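Local coordinates for YopX protein (Bacillus subtilis, PDB 2I2L), which is of unknown function, a homodimeric, all-beta protein of the YopX family encoded by the SPbeta prophage, at residues R68-I73 and I117-D122; S81-V86 and E128-V133; T3-W8 and L21-K26; N28-L33 and V45-R50. One frame throughout, in Å; residues are numbered along the deposited sequence.

Interaction 1: residues R68-I73 and I117-D122; sequences RSIVKI and IEVIGD
Ile70 faces two side chains of the neighbouring strand at once, and a different branch serves each. Its CG2 lies 3.6 Å from Val119 CG2, while its CB and CD1 pack on CG2 of Ile117. Both pairs meet at a slant. Ile117 presents that methyl because its CG2 stands opposite the backbone N, with CG1 turned off at chi1 -61°. Val119 also uses its second methyl: CG1 touches both CG and NE of the bent Arg68 side chain, which crosses the valine at about a right angle, and Val119 CG2 lies over one face of the guanidinium, toward its rim. Val71 and Glu118 run side by side in the same direction, with Val71 CG1 3.7 Å from Glu118 CB.

The backbones are antiparallel. Ile120 N donates to Ser69 O over 3.2 Å in a nearly straight bond (170°), and Val71 N reaches Glu118 O at 3.0 Å. Between Ser69, paired with Gly121, and Ile70, paired with Val119, the register slips by one residue, a beta bulge. Gly121 suits this place, since its backbone angles would press a CB against the preceding carbonyl. The carboxylate of Asp122 turns away to Gln125 N. Main-chain bonds therefore fix the register of this edge strand, and the aliphatic groups of Ile70, Ile117 and Val119 add nondirectional packing to them.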
loop_
_atom_site.group_PDB
_atom_site.type_symbol
_atom_site.label_atom_id
_atom_site.label_comp_id
_atom_site.label_asym_id
_atom_site.label_seq_id
_atom_site.Cartn_x
_atom_site.Cartn_y
_atom_site.Cartn_z
ATOM N N ARG B 68 3.701 11.560 -3.681
ATOM C CA ARG B 68 4.268 12.872 -3.998
ATOM C C ARG B 68 5.140 13.004 -5.254
ATOM O O ARG B 68 5.249 12.076 -6.057
ATOM C CB ARG B 68 5.085 13.326 -2.794
ATOM C CG ARG B 68 6.186 12.351 -2.455
ATOM C CD ARG B 68 5.941 11.660 -1.131
ATOM N NE ARG B 68 6.248 12.523 0.008
ATOM C CZ ARG B 68 6.594 12.075 1.215
ATOM N NH1 ARG B 68 6.681 10.770 1.447
ATOM N NH2 ARG B 68 6.862 12.934 2.195
ATOM N N SER B 69 5.754 14.181 -5.403
ATOM C CA SER B 69 6.645 14.499 -6.529
ATOM C C SER B 69 8.095 14.335 -6.076
ATOM O O SER B 69 8.452 14.750 -4.978
ATOM C CB SER B 69 6.446 15.953 -6.998
ATOM O OG SER B 69 5.122 16.210 -7.436
ATOM N N ILE B 70 8.930 13.728 -6.905
ATOM C CA ILE B 70 10.330 13.554 -6.541
ATOM C C ILE B 70 11.221 13.868 -7.730
ATOM O O ILE B 70 10.765 13.867 -8.878
ATOM C CB ILE B 70 10.638 12.105 -6.046
ATOM C CG1 ILE B 70 10.218 11.074 -7.087
ATOM C CG2 ILE B 70 9.912 11.823 -4.765
ATOM C CD1 ILE B 70 11.316 10.690 -8.058
ATOM N N VAL B 71 12.488 14.151 -7.454
ATOM C CA VAL B 71 13.433 14.448 -8.517
ATOM C C VAL B 71 14.482 13.346 -8.637
ATOM O O VAL B 71 15.433 13.286 -7.858
ATOM C CB VAL B 71 14.134 15.818 -8.289
ATOM C CG1 VAL B 71 14.765 15.868 -6.902
ATOM C CG2 VAL B 71 15.190 16.057 -9.376
ATOM N N LYS B 72 14.296 12.466 -9.615
ATOM C CA LYS B 72 15.238 11.381 -9.835
ATOM C C LYS B 72 16.487 11.940 -10.531
ATOM O O LYS B 72 16.410 12.464 -11.647
ATOM C CB LYS B 72 14.589 10.285 -10.684
ATOM N N ILE B 73 17.630 11.847 -9.850
ATOM C CA ILE B 73 18.906 12.326 -10.385
ATOM C C ILE B 73 19.909 11.171 -10.443
ATOM O O ILE B 73 20.183 10.518 -9.436
ATOM C CB ILE B 73 19.448 13.448 -9.514
ATOM N N ILE B 117 16.692 9.464 -5.404
ATOM C CA ILE B 117 15.354 10.015 -5.354
ATOM C C ILE B 117 15.287 11.003 -4.205
ATOM O O ILE B 117 15.820 10.744 -3.128
ATOM C CB ILE B 117 14.321 8.903 -5.156
ATOM C CG1 ILE B 117 14.396 7.934 -6.341
ATOM C CG2 ILE B 117 12.934 9.504 -5.011
ATOM C CD1 ILE B 117 13.483 6.739 -6.230
ATOM N N GLU B 118 14.638 12.137 -4.445
ATOM C CA GLU B 118 14.522 13.183 -3.441
ATOM C C GLU B 118 13.138 13.812 -3.502
ATOM O O GLU B 118 12.790 14.474 -4.482
ATOM C CB GLU B 118 15.575 14.249 -3.706
ATOM C CG GLU B 118 15.625 15.375 -2.698
ATOM C CD GLU B 118 16.425 16.559 -3.220
ATOM O OE1 GLU B 118 17.504 16.340 -3.822
ATOM O OE2 GLU B 118 15.976 17.710 -3.031
ATOM N N VAL B 119 12.346 13.603 -2.459
ATOM C CA VAL B 119 11.004 14.169 -2.429
ATOM C C VAL B 119 11.153 15.671 -2.294
ATOM O O VAL B 119 12.021 16.135 -1.555
ATOM C CB VAL B 119 10.189 13.647 -1.223
ATOM C CG1 VAL B 119 8.776 14.190 -1.290
ATOM C CG2 VAL B 119 10.166 12.120 -1.213
ATOM N N ILE B 120 10.324 16.429 -3.013
ATOM C CA ILE B 120 10.370 17.890 -2.947
ATOM C C ILE B 120 8.975 18.467 -2.785
ATOM O O ILE B 120 8.803 19.684 -2.697
ATOM C CB ILE B 120 11.009 18.526 -4.212
ATOM C CG1 ILE B 120 10.360 17.946 -5.470
ATOM C CG2 ILE B 120 12.517 18.319 -4.200
ATOM C CD1 ILE B 120 10.843 18.566 -6.761
ATOM N N GLY B 121 7.977 17.591 -2.749
ATOM C CA GLY B 121 6.607 18.044 -2.585
ATOM C C GLY B 121 5.614 17.001 -3.050
ATOM O O GLY B 121 5.990 15.857 -3.299
ATOM N N ASP B 122 4.345 17.390 -3.158
ATOM C CA ASP B 122 3.297 16.480 -3.615
ATOM C C ASP B 122 2.366 17.155 -4.610
ATOM O O ASP B 122 2.386 18.373 -4.777
ATOM C CB ASP B 122 2.497 15.942 -2.430
ATOM C CG ASP B 122 1.991 17.036 -1.522
ATOM O OD1 ASP B 122 1.009 17.719 -1.887
ATOM O OD2 ASP B 122 2.587 17.212 -0.440
#

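Interaction 2: residues S81-V86 and E128-V133; sequences SDVCEV and ELLEGV
Side-chain contact between Val83 and the two leucines of the C-terminal tail, Leu129 and Leu130, is apolar, and no hydrogen bond joins the two segments. Val83 points from its strand toward the tail and offers one methyl, CG1, to both leucines. Leu129 crosses it at about a right angle and brings CD1 to 3.4 Å from Val83 CG1. Leu130 arrives beside it with CD2, 3.9 Å from the same CG1. The valine methyl is directed there by a chi1 of -179°, which sets CG1 opposite the backbone N. Branched aliphatic side chains suit the place, because methyl groups pack without needing a set direction.

Side chain against main chain is the second kind of contact. Leu130 CD2 lies over the strand backbone, 3.2 Å from Val83 O and 4.1 Å from Cys84 CA. Cys84, the next residue, turns its own side chain away from the tail to meet Val95 and Asp96, as alternation along a strand requires.

Ile120 touches both Val83 and Leu129, and Ser69 also packs on Leu129. The arrangement is that of an irregular C-terminal segment laid across one face of an antiparallel beta sheet, covering part of that face by hydrophobic contact near the protein surface.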
loop_
_atom_site.group_PDB
_atom_site.type_symbol
_atom_site.label_atom_id
_atom_site.label_comp_id
_atom_site.label_asym_id
_atom_site.label_seq_id
_atom_site.Cartn_x
_atom_site.Cartn_y
_atom_site.Cartn_z
ATOM N N SER B 81 18.054 13.504 -15.172
ATOM C CA SER B 81 17.328 14.077 -14.057
ATOM C C SER B 81 15.893 14.202 -14.526
ATOM O O SER B 81 15.630 14.142 -15.725
ATOM C CB SER B 81 17.891 15.441 -13.709
ATOM N N ASP B 82 14.965 14.356 -13.586
ATOM C CA ASP B 82 13.551 14.506 -13.928
ATOM C C ASP B 82 12.702 14.647 -12.672
ATOM O O ASP B 82 12.975 14.023 -11.644
ATOM C CB ASP B 82 13.054 13.296 -14.728
ATOM C CG ASP B 82 11.723 13.550 -15.420
ATOM O OD1 ASP B 82 10.968 14.446 -14.987
ATOM O OD2 ASP B 82 11.425 12.838 -16.400
ATOM N N VAL B 83 11.686 15.492 -12.751
ATOM C CA VAL B 83 10.778 15.675 -11.635
ATOM C C VAL B 83 9.637 14.725 -11.991
ATOM O O VAL B 83 8.984 14.902 -13.027
ATOM C CB VAL B 83 10.269 17.125 -11.573
ATOM C CG1 VAL B 83 9.348 17.305 -10.378
ATOM C CG2 VAL B 83 11.448 18.079 -11.478
ATOM N N CYS B 84 9.415 13.705 -11.163
ATOM C CA CYS B 84 8.369 12.724 -11.444
ATOM C C CYS B 84 7.439 12.474 -10.286
ATOM O O CYS B 84 7.857 12.510 -9.132
ATOM C CB CYS B 84 8.993 11.396 -11.869
ATOM S SG CYS B 84 9.912 11.510 -13.414
ATOM N N GLU B 85 6.175 12.212 -10.607
ATOM C CA GLU B 85 5.160 11.947 -9.596
ATOM C C GLU B 85 5.067 10.463 -9.268
ATOM O O GLU B 85 5.029 9.622 -10.163
ATOM C CB GLU B 85 3.796 12.454 -10.074
ATOM C CG GLU B 85 2.592 11.794 -9.401
ATOM C CD GLU B 85 1.274 12.419 -9.830
ATOM O OE1 GLU B 85 1.153 12.786 -11.020
ATOM O OE2 GLU B 85 0.358 12.536 -8.983
ATOM N N VAL B 86 5.039 10.162 -7.972
ATOM C CA VAL B 86 4.935 8.800 -7.484
ATOM C C VAL B 86 3.459 8.428 -7.393
ATOM O O VAL B 86 2.707 9.005 -6.600
ATOM C CB VAL B 86 5.576 8.670 -6.089
ATOM C CG1 VAL B 86 5.409 7.259 -5.564
ATOM C CG2 VAL B 86 7.042 9.048 -6.164
ATOM N N GLU B 128 1.770 22.019 -10.640
ATOM C CA GLU B 128 2.547 22.864 -11.551
ATOM C C GLU B 128 3.992 22.929 -11.069
ATOM O O GLU B 128 4.629 23.978 -11.122
ATOM C CB GLU B 128 1.947 24.281 -11.617
ATOM N N LEU B 129 4.494 21.798 -10.586
ATOM C CA LEU B 129 5.859 21.701 -10.097
ATOM C C LEU B 129 6.613 20.788 -11.051
ATOM O O LEU B 129 7.802 20.541 -10.876
ATOM C CB LEU B 129 5.864 21.123 -8.673
ATOM C CG LEU B 129 7.163 20.838 -7.906
ATOM C CD1 LEU B 129 7.815 19.567 -8.408
ATOM C CD2 LEU B 129 8.102 22.012 -8.027
ATOM N N LEU B 130 5.917 20.310 -12.078
ATOM C CA LEU B 130 6.511 19.399 -13.061
ATOM C C LEU B 130 6.894 20.045 -14.428
ATOM O O LEU B 130 6.763 19.392 -15.471
ATOM C CB LEU B 130 5.533 18.234 -13.292
ATOM C CG LEU B 130 5.241 17.297 -12.106
ATOM C CD1 LEU B 130 3.772 16.904 -12.075
ATOM C CD2 LEU B 130 6.111 16.059 -12.214
ATOM N N GLU B 131 7.313 21.321 -14.432
ATOM C CA GLU B 131 7.683 22.018 -15.681
ATOM C C GLU B 131 8.765 23.039 -15.582
ATOM O O GLU B 131 9.147 23.445 -14.480
ATOM C CB GLU B 131 6.518 22.766 -16.288
ATOM C CG GLU B 131 5.339 21.933 -16.395
ATOM C CD GLU B 131 4.740 21.708 -15.040
ATOM O OE1 GLU B 131 4.195 22.669 -14.471
ATOM O OE2 GLU B 131 4.813 20.580 -14.525
ATOM N N GLY B 132 9.168 23.506 -16.775
ATOM C CA GLY B 132 10.235 24.483 -16.921
ATOM C C GLY B 132 11.269 23.760 -16.112
ATOM O O GLY B 132 11.023 23.471 -14.958
ATOM N N VAL B 133 12.427 23.450 -16.653
ATOM C CA VAL B 133 13.342 22.670 -15.834
ATOM C C VAL B 133 14.731 23.073 -16.168
ATOM O O VAL B 133 15.203 22.812 -17.284
ATOM C CB VAL B 133 13.143 21.220 -16.143
#

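Interaction 3: residues T3-W8 and L21-K26; sequences TAYRVW and LSLIIK
Leu23 sets a methyl squarely over the aromatic ring of Tyr5. Its CD2 stands 3.5 Å from the ring centroid and only 6° off the ring normal, a CH-pi contact in which all six ring carbons lie at similar distances from the methyl. The leucine then continues along the ring toward the hydroxyl end, where its CB comes to 3.4 Å from Tyr5 CZ. The two side chains thus lie antiparallel, each with its end near the base of the other. Leucine suits the place: one branch can cover the ring while the other, CD1, reaches out to Val7 CG1 at 4.3 Å.

Torsions prepare this fit. Tyr5 carries CG between its backbone N and carbonyl carbon (chi1 74°), and Leu23 holds CG opposite its N. The carbonyl oxygen of Thr3 lies in the plane of the tyrosine ring, at its edge.

The strands behind these side chains belong to different antiparallel sheets. Strand 5-8 and strand 21-25 run at 88° to each other with axes 9.5 Å apart, so the contact is orthogonal packing of two sheets, face to face, and is wholly buried.

Farther out, Trp56 touches both Tyr5 and Leu23, and Leu33 packs on Val7. Strand 21-25 is itself held at the dimer interface: Leu23, Ile24 and Ile25 pair antiparallel with a strand of the second subunit, and Leu21 O accepts a hydrogen bond from Ser27 OG of that subunit.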
loop_
_atom_site.group_PDB
_atom_site.type_symbol
_atom_site.label_atom_id
_atom_site.label_comp_id
_atom_site.label_asym_id
_atom_site.label_seq_id
_atom_site.Cartn_x
_atom_site.Cartn_y
_atom_site.Cartn_z
ATOM N N THR B 3 1.191 1.322 8.430
ATOM C CA THR B 3 0.169 2.250 8.860
ATOM C C THR B 3 0.281 3.675 8.349
ATOM O O THR B 3 -0.701 4.409 8.359
ATOM C CB THR B 3 0.092 2.226 10.407
ATOM O OG1 THR B 3 -0.895 1.268 10.804
ATOM C CG2 THR B 3 -0.254 3.586 10.968
ATOM N N ALA B 4 1.464 4.061 7.886
ATOM C CA ALA B 4 1.676 5.422 7.381
ATOM C C ALA B 4 0.690 5.842 6.293
ATOM O O ALA B 4 0.441 5.110 5.328
ATOM C CB ALA B 4 3.107 5.583 6.863
ATOM N N TYR B 5 0.125 7.029 6.473
ATOM C CA TYR B 5 -0.803 7.598 5.507
ATOM C C TYR B 5 -0.849 9.101 5.760
ATOM O O TYR B 5 -0.336 9.588 6.778
ATOM C CB TYR B 5 -2.216 7.001 5.659
ATOM C CG TYR B 5 -2.968 7.502 6.864
ATOM C CD1 TYR B 5 -2.868 6.851 8.081
ATOM C CD2 TYR B 5 -3.698 8.695 6.808
ATOM C CE1 TYR B 5 -3.463 7.372 9.228
ATOM C CE2 TYR B 5 -4.290 9.230 7.939
ATOM C CZ TYR B 5 -4.165 8.565 9.154
ATOM O OH TYR B 5 -4.690 9.104 10.314
ATOM N N ARG B 6 -1.442 9.819 4.813
ATOM C CA ARG B 6 -1.622 11.267 4.896
ATOM C C ARG B 6 -2.911 11.584 4.138
ATOM O O ARG B 6 -3.225 10.939 3.137
ATOM C CB ARG B 6 -0.435 12.020 4.260
ATOM C CG ARG B 6 0.009 11.452 2.922
ATOM C CD ARG B 6 0.257 12.513 1.856
ATOM N NE ARG B 6 1.660 12.903 1.727
ATOM C CZ ARG B 6 2.314 12.964 0.564
ATOM N NH1 ARG B 6 1.699 12.660 -0.579
ATOM N NH2 ARG B 6 3.591 13.326 0.542
ATOM N N VAL B 7 -3.680 12.543 4.631
ATOM C CA VAL B 7 -4.902 12.924 3.940
ATOM C C VAL B 7 -4.909 14.405 3.651
ATOM O O VAL B 7 -4.544 15.229 4.493
ATOM C CB VAL B 7 -6.176 12.598 4.744
ATOM C CG1 VAL B 7 -6.379 11.107 4.831
ATOM C CG2 VAL B 7 -6.079 13.194 6.110
ATOM N N TRP B 8 -5.302 14.724 2.427
ATOM C CA TRP B 8 -5.424 16.098 1.977
ATOM C C TRP B 8 -6.915 16.354 2.182
ATOM O O TRP B 8 -7.745 15.647 1.606
ATOM C CB TRP B 8 -5.068 16.182 0.498
ATOM C CG TRP B 8 -5.214 17.540 -0.098
ATOM C CD1 TRP B 8 -6.015 17.890 -1.149
ATOM C CD2 TRP B 8 -4.474 18.714 0.247
ATOM N NE1 TRP B 8 -5.811 19.207 -1.489
ATOM C CE2 TRP B 8 -4.865 19.739 -0.648
ATOM C CE3 TRP B 8 -3.507 19.005 1.223
ATOM C CZ2 TRP B 8 -4.332 21.026 -0.602
ATOM C CZ3 TRP B 8 -2.973 20.295 1.269
ATOM C CH2 TRP B 8 -3.388 21.284 0.360
ATOM N N LEU B 21 -5.048 12.350 15.453
ATOM C CA LEU B 21 -5.699 11.941 14.218
ATOM C C LEU B 21 -5.915 10.450 14.142
ATOM O O LEU B 21 -4.988 9.669 14.359
ATOM C CB LEU B 21 -4.885 12.360 13.000
ATOM C CG LEU B 21 -5.245 13.692 12.357
ATOM C CD1 LEU B 21 -4.864 14.819 13.313
ATOM C CD2 LEU B 21 -4.517 13.834 11.011
ATOM N N SER B 22 -7.136 10.048 13.823
ATOM C CA SER B 22 -7.422 8.631 13.676
ATOM C C SER B 22 -8.160 8.429 12.359
ATOM O O SER B 22 -9.190 9.047 12.119
ATOM C CB SER B 22 -8.278 8.117 14.833
ATOM O OG SER B 22 -9.644 8.445 14.650
ATOM N N LEU B 23 -7.614 7.574 11.503
ATOM C CA LEU B 23 -8.211 7.267 10.211
ATOM C C LEU B 23 -9.211 6.112 10.365
ATOM O O LEU B 23 -8.897 5.079 10.958
ATOM C CB LEU B 23 -7.115 6.871 9.231
ATOM C CG LEU B 23 -7.574 6.711 7.786
ATOM C CD1 LEU B 23 -8.101 8.049 7.268
ATOM C CD2 LEU B 23 -6.396 6.222 6.940
ATOM N N ILE B 24 -10.410 6.280 9.829
ATOM C CA ILE B 24 -11.425 5.241 9.954
ATOM C C ILE B 24 -11.887 4.678 8.619
ATOM O O ILE B 24 -12.513 5.379 7.825
ATOM C CB ILE B 24 -12.703 5.764 10.697
ATOM C CG1 ILE B 24 -12.301 6.656 11.878
ATOM C CG2 ILE B 24 -13.567 4.579 11.156
ATOM C CD1 ILE B 24 -11.329 6.008 12.864
ATOM N N ILE B 25 -11.607 3.404 8.392
ATOM C CA ILE B 25 -12.023 2.745 7.164
ATOM C C ILE B 25 -13.339 1.997 7.415
ATOM O O ILE B 25 -13.401 1.102 8.261
ATOM C CB ILE B 25 -10.963 1.731 6.697
ATOM C CG1 ILE B 25 -9.714 2.462 6.218
ATOM C CG2 ILE B 25 -11.537 0.862 5.594
ATOM C CD1 ILE B 25 -8.563 1.556 5.953
ATOM N N LYS B 26 -14.393 2.355 6.694
ATOM C CA LYS B 26 -15.666 1.676 6.887
ATOM C C LYS B 26 -15.835 0.491 5.947
ATOM O O LYS B 26 -15.096 0.339 4.966
ATOM C CB LYS B 26 -16.836 2.642 6.707
ATOM C CG LYS B 26 -17.539 3.037 8.007
ATOM C CD LYS B 26 -16.960 4.310 8.638
ATOM C CE LYS B 26 -17.755 4.753 9.893
ATOM N NZ LYS B 26 -17.358 6.124 10.392
#

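Interaction 4: residues N28-L33 and V45-R50; sequences NGDWTL and VDSTNR
Leu33 N donates to Val45 O over 2.7 Å, the donor tilted 20° from the carbonyl plane. The return bond of this hairpin pair, Val45 N to Leu33 O, is weak at 3.4 Å. Val45 O also receives a CA-H contact from Thr32. Toward the open end the pairing slackens. Ser47 N gives a weak, bent bond to Trp31 O, and Trp31 N a weak one to Ser47 OG at 3.5 Å. The serine hydroxyl may thus take the place of a strand carbonyl where regular strand pairing has ended; a chi1 of 55° brings it round to that amide. Outside the hairpin, the backbone of Thr32 bonds to Ile24 of the adjoining strand, and Gly29 O accepts a hydrogen bond from Thr3 OG1 of the second subunit.

On one side of the sheet Thr32 and Asp46 point the same way, and Thr32 OG1 lies 3.1 Å from Asp46 OD1. Short polar side chains of this kind suit a non-hydrogen-bonded pair of which Asp46 is partly exposed. On the other side Leu33 CB packs on Val45 CG2 at 3.8 Å, and Leu33 goes on to reach Tyr5 and Val7.

Trp31 spreads its indole along the second segment. Ser47 CB rests over the five-membered ring, 3.6 Å from its centroid and 13° off the normal, while Asp46 O lies over the same face, near CH2. The indole thus covers the backbone at the end of strand 45-46 and at Ser47, adding dispersion contact where the hydrogen bonds are weak.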
loop_
_atom_site.group_PDB
_atom_site.type_symbol
_atom_site.label_atom_id
_atom_site.label_comp_id
_atom_site.label_asym_id
_atom_site.label_seq_id
_atom_site.Cartn_x
_atom_site.Cartn_y
_atom_site.Cartn_z
ATOM N N ASN B 28 -18.055 -0.117 3.739
ATOM C CA ASN B 28 -18.417 0.207 2.367
ATOM C C ASN B 28 -17.199 0.735 1.619
ATOM O O ASN B 28 -17.297 1.169 0.460
ATOM C CB ASN B 28 -19.518 1.259 2.338
ATOM C CG ASN B 28 -19.052 2.584 2.860
ATOM O OD1 ASN B 28 -19.607 3.625 2.513
ATOM N ND2 ASN B 28 -18.028 2.559 3.712
ATOM N N GLY B 29 -16.055 0.715 2.299
ATOM C CA GLY B 29 -14.824 1.175 1.690
ATOM C C GLY B 29 -14.555 2.643 1.902
ATOM O O GLY B 29 -13.500 3.134 1.507
ATOM N N ASP B 30 -15.500 3.354 2.507
ATOM C CA ASP B 30 -15.298 4.776 2.763
ATOM C C ASP B 30 -14.324 4.946 3.909
ATOM O O ASP B 30 -14.104 4.022 4.697
ATOM C CB ASP B 30 -16.606 5.464 3.151
ATOM C CG ASP B 30 -17.644 5.409 2.058
ATOM O OD1 ASP B 30 -17.307 4.944 0.939
ATOM O OD2 ASP B 30 -18.795 5.838 2.326
ATOM N N TRP B 31 -13.740 6.132 3.999
ATOM C CA TRP B 31 -12.816 6.425 5.074
ATOM C C TRP B 31 -13.174 7.775 5.660
ATOM O O TRP B 31 -13.880 8.565 5.034
ATOM C CB TRP B 31 -11.371 6.426 4.576
ATOM C CG TRP B 31 -11.080 7.407 3.488
ATOM C CD1 TRP B 31 -10.911 7.131 2.170
ATOM C CD2 TRP B 31 -10.842 8.809 3.639
ATOM N NE1 TRP B 31 -10.571 8.266 1.490
ATOM C CE2 TRP B 31 -10.519 9.312 2.363
ATOM C CE3 TRP B 31 -10.867 9.691 4.732
ATOM C CZ2 TRP B 31 -10.217 10.656 2.139
ATOM C CZ3 TRP B 31 -10.566 11.040 4.517
ATOM C CH2 TRP B 31 -10.243 11.509 3.224
ATOM N N THR B 32 -12.693 8.039 6.867
ATOM C CA THR B 32 -12.980 9.300 7.535
ATOM C C THR B 32 -11.855 9.694 8.467
ATOM O O THR B 32 -11.483 8.931 9.354
ATOM C CB THR B 32 -14.235 9.192 8.386
ATOM O OG1 THR B 32 -15.348 8.837 7.558
ATOM C CG2 THR B 32 -14.495 10.510 9.094
ATOM N N LEU B 33 -11.317 10.887 8.284
ATOM C CA LEU B 33 -10.256 11.326 9.161
ATOM C C LEU B 33 -10.882 11.951 10.401
ATOM O O LEU B 33 -11.553 12.971 10.305
ATOM C CB LEU B 33 -9.370 12.352 8.472
ATOM C CG LEU B 33 -8.223 12.783 9.382
ATOM C CD1 LEU B 33 -7.182 11.671 9.458
ATOM C CD2 LEU B 33 -7.597 14.065 8.854
ATOM N N VAL B 45 -12.300 15.155 7.807
ATOM C CA VAL B 45 -12.674 14.962 6.411
ATOM C C VAL B 45 -13.157 13.558 6.131
ATOM O O VAL B 45 -12.891 12.633 6.892
ATOM C CB VAL B 45 -11.525 15.243 5.433
ATOM C CG1 VAL B 45 -11.780 16.550 4.717
ATOM C CG2 VAL B 45 -10.200 15.265 6.165
ATOM N N ASP B 46 -13.868 13.424 5.014
ATOM C CA ASP B 46 -14.438 12.164 4.561
ATOM C C ASP B 46 -13.928 11.834 3.192
ATOM O O ASP B 46 -13.193 12.595 2.588
ATOM C CB ASP B 46 -15.949 12.279 4.463
ATOM C CG ASP B 46 -16.602 12.368 5.804
ATOM O OD1 ASP B 46 -16.885 11.307 6.383
ATOM O OD2 ASP B 46 -16.819 13.495 6.293
ATOM N N SER B 47 -14.335 10.678 2.705
ATOM C CA SER B 47 -13.970 10.243 1.374
ATOM C C SER B 47 -15.033 10.885 0.473
ATOM O O SER B 47 -14.888 10.935 -0.746
ATOM C CB SER B 47 -14.038 8.711 1.289
ATOM O OG SER B 47 -15.318 8.213 1.673
ATOM N N THR B 48 -16.098 11.382 1.100
ATOM C CA THR B 48 -17.206 12.019 0.389
ATOM C C THR B 48 -16.742 13.294 -0.292
ATOM O O THR B 48 -17.086 13.548 -1.443
ATOM C CB THR B 48 -18.379 12.374 1.343
ATOM O OG1 THR B 48 -17.907 13.218 2.402
ATOM C CG2 THR B 48 -18.984 11.113 1.930
ATOM N N ASN B 49 -15.973 14.101 0.435
ATOM C CA ASN B 49 -15.439 15.339 -0.109
ATOM C C ASN B 49 -14.471 14.917 -1.215
ATOM O O ASN B 49 -13.330 14.527 -0.946
ATOM C CB ASN B 49 -14.698 16.092 0.988
ATOM C CG ASN B 49 -14.082 17.383 0.496
ATOM O OD1 ASN B 49 -13.560 17.450 -0.621
ATOM N ND2 ASN B 49 -14.118 18.415 1.338
ATOM N N ARG B 50 -14.930 14.986 -2.462
ATOM C CA ARG B 50 -14.115 14.569 -3.596
ATOM C C ARG B 50 -12.863 15.423 -3.811
ATOM O O ARG B 50 -12.083 15.166 -4.725
ATOM C CB ARG B 50 -14.973 14.536 -4.864
#

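In the fold
Along the chain interactions 3 and 4 come first, in series, and interactions 1 and 2 follow with their segments alternating. They form two groups on opposite sides of the chain's centre. Interactions 3 and 4, with centres about 10 Å apart, share the three-stranded sheet through neighbouring strands 21-25 and 31-36. Interactions 1 and 2, about 8 Å apart, share the five-stranded sheet, where strands 68-74 and 81-89 are adjacent. Centres of interactions 1 and 4 lie about 27 Å apart. Arg6 and Arg68 approach closely where the groups meet. The orthogonally packed N-terminal sheets thus carry the dimer contacts, while the five-stranded sheet with its C-terminal segment forms a separate part of the chain.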